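Local coordinates for Alpha/beta hydrolase (Enterobacter asburiae, PDB 6KMO), which probably hydrolyses carboxylic ester bonds, as a lipase or esterase of the alpha/beta hydrolase family, at residues E155-V160 / S172-V177. The protein carries 2 engineered substitutions. Residues are numbered along the deposited sequence; the frame is centred on the assembly and turned at random. Where two conformers were deposited one is given.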
loop_
_atom_site.group_PDB
_atom_site.type_symbol
_atom_site.label_atom_id
_atom_site.label_comp_id
_atom_site.label_asym_id
_atom_site.label_seq_id
_atom_site.Cartn_x
_atom_site.Cartn_y
_atom_site.Cartn_z
ATOM N N GLU A 155 -4.757 21.780 20.046
ATOM C CA GLU A 155 -4.747 23.237 19.992
ATOM C C GLU A 155 -3.996 23.739 18.767
ATOM O O GLU A 155 -4.420 24.705 18.119
ATOM C CB GLU A 155 -4.152 23.801 21.283
ATOM C CG GLU A 155 -5.037 23.629 22.521
ATOM C CD GLU A 155 -6.281 24.499 22.511
ATOM O OE1 GLU A 155 -6.343 25.475 21.742
ATOM O OE2 GLU A 155 -7.207 24.209 23.300
ATOM N N ALA A 156 -2.883 23.104 18.420
ATOM C CA ALA A 156 -2.142 23.517 17.222
ATOM C C ALA A 156 -2.944 23.251 15.947
ATOM O O ALA A 156 -2.902 24.043 14.996
ATOM C CB ALA A 156 -0.798 22.795 17.169
ATOM N N THR A 157 -3.685 22.138 15.910
ATOM C CA THR A 157 -4.540 21.816 14.775
ATOM C C THR A 157 -5.629 22.862 14.611
ATOM O O THR A 157 -5.882 23.358 13.498
ATOM C CB THR A 157 -5.144 20.421 14.992
ATOM O OG1 THR A 157 -4.091 19.431 15.062
ATOM C CG2 THR A 157 -6.084 20.040 13.873
ATOM N N LYS A 158 -6.292 23.201 15.718
ATOM C CA LYS A 158 -7.298 24.257 15.700
ATOM C C LYS A 158 -6.699 25.574 15.225
ATOM O O LYS A 158 -7.326 26.304 14.448
ATOM C CB LYS A 158 -7.906 24.403 17.095
ATOM C CG LYS A 158 -9.061 25.373 17.175
ATOM C CD LYS A 158 -9.757 25.272 18.532
ATOM C CE LYS A 158 -10.594 26.515 18.820
ATOM N NZ LYS A 158 -9.808 27.775 18.671
ATOM N N TRP A 159 -5.482 25.887 15.664
ATOM C CA TRP A 159 -4.839 27.133 15.260
ATOM C C TRP A 159 -4.604 27.169 13.753
ATOM O O TRP A 159 -4.892 28.170 13.082
ATOM C CB TRP A 159 -3.534 27.361 16.026
ATOM C CG TRP A 159 -2.913 28.689 15.676
ATOM C CD1 TRP A 159 -3.127 29.878 16.316
ATOM C CD2 TRP A 159 -2.016 28.959 14.602
ATOM N NE1 TRP A 159 -2.401 30.871 15.706
ATOM C CE2 TRP A 159 -1.716 30.341 14.648
ATOM C CE3 TRP A 159 -1.430 28.172 13.608
ATOM C CZ2 TRP A 159 -0.862 30.949 13.732
ATOM C CZ3 TRP A 159 -0.570 28.786 12.698
ATOM C CH2 TRP A 159 -0.303 30.162 12.770
ATOM N N VAL A 160 -4.079 26.088 13.189
ATOM C CA VAL A 160 -3.860 26.060 11.746
ATOM C C VAL A 160 -5.180 26.189 10.994
ATOM O O VAL A 160 -5.263 26.880 9.973
ATOM C CB VAL A 160 -3.086 24.789 11.339
ATOM C CG1 VAL A 160 -3.049 24.646 9.840
ATOM C CG2 VAL A 160 -1.682 24.805 11.908
ATOM N N SER A 172 -8.687 25.185 5.905
ATOM C CA SER A 172 -9.897 24.419 5.668
ATOM C C SER A 172 -9.631 23.100 4.959
ATOM O O SER A 172 -10.545 22.267 4.881
ATOM C CB SER A 172 -10.910 25.242 4.850
ATOM O OG SER A 172 -10.605 25.276 3.467
ATOM N N ARG A 173 -8.420 22.894 4.438
ATOM C CA ARG A 173 -8.022 21.648 3.771
ATOM C C ARG A 173 -6.860 21.086 4.580
ATOM O O ARG A 173 -5.689 21.301 4.248
ATOM C CB ARG A 173 -7.641 21.913 2.360
ATOM C CG ARG A 173 -8.808 22.408 1.515
ATOM C CD ARG A 173 -8.451 22.461 0.066
ATOM N NE ARG A 173 -7.583 23.588 -0.259
ATOM C CZ ARG A 173 -6.561 23.550 -1.116
ATOM N NH1 ARG A 173 -6.204 22.437 -1.744
ATOM N NH2 ARG A 173 -5.876 24.646 -1.349
ATOM N N LEU A 174 -7.200 20.329 5.626
ATOM C CA LEU A 174 -6.263 19.992 6.697
ATOM C C LEU A 174 -6.294 18.499 6.987
ATOM O O LEU A 174 -7.344 17.928 7.311
ATOM C CB LEU A 174 -6.616 20.763 7.968
ATOM C CG LEU A 174 -5.626 20.671 9.121
ATOM C CD1 LEU A 174 -4.248 21.137 8.709
ATOM C CD2 LEU A 174 -6.139 21.525 10.280
ATOM N N GLY A 175 -5.131 17.868 6.903
ATOM C CA GLY A 175 -4.972 16.476 7.258
ATOM C C GLY A 175 -4.233 16.312 8.581
ATOM O O GLY A 175 -3.698 17.258 9.148
ATOM N N LEU A 176 -4.192 15.063 9.046
ATOM C CA LEU A 176 -3.470 14.682 10.251
ATOM C C LEU A 176 -2.611 13.480 9.913
ATOM O O LEU A 176 -3.134 12.468 9.441
ATOM C CB LEU A 176 -4.443 14.308 11.373
ATOM C CG LEU A 176 -5.456 15.357 11.825
ATOM C CD1 LEU A 176 -6.391 14.785 12.879
ATOM C CD2 LEU A 176 -4.779 16.606 12.357
ATOM N N VAL A 177 -1.308 13.581 10.162
ATOM C CA VAL A 177 -0.353 12.531 9.806
ATOM C C VAL A 177 0.589 12.299 10.973
ATOM O O VAL A 177 1.042 13.244 11.627
ATOM C CB VAL A 177 0.464 12.929 8.560
ATOM C CG1 VAL A 177 1.484 11.854 8.206
ATOM C CG2 VAL A 177 -0.457 13.205 7.358
#
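The hydroxyl OG1 of Thr-157 is hydrogen-bonded to Ala-153 O, one turn back in the same helix, so a buried polar atom is satisfied there, while Leu-176 CD2 packs loosely beside it, 4.0 Å from Thr-157 OG1. Threonine suits this place because its second branch is apolar: with chi1 at -62°, CG2 stands anti to the backbone N and reaches toward the strand, 3.9 Å from Leu-174 CD2. That same methyl of Leu-174 also rests 3.7 Å from Thr-157 O, a van der Waals contact with a helix carbonyl. Nearly one turn on, beta-branched Val-160 turns CG1 anti to its own N (chi1 171°), 3.9 Å from Leu-174 CD1. Leucine fits at 174 because its fork gives each helix residue a methyl of its own. This is the packing of an alpha/beta hydrolase core: helix 148-163 lies against the central sheet, and the axis of its part 155-160 passes 10.1 Å from that of strand 174-177, nearly antiparallel (156°). The strand runs on toward the probable nucleophile elbow around Ser-180. Leu-176 crosses Thr-157 at about a right angle, its apolar branches filling the join between Thr-157 and Val-186 and Val-189 of helix 181-195.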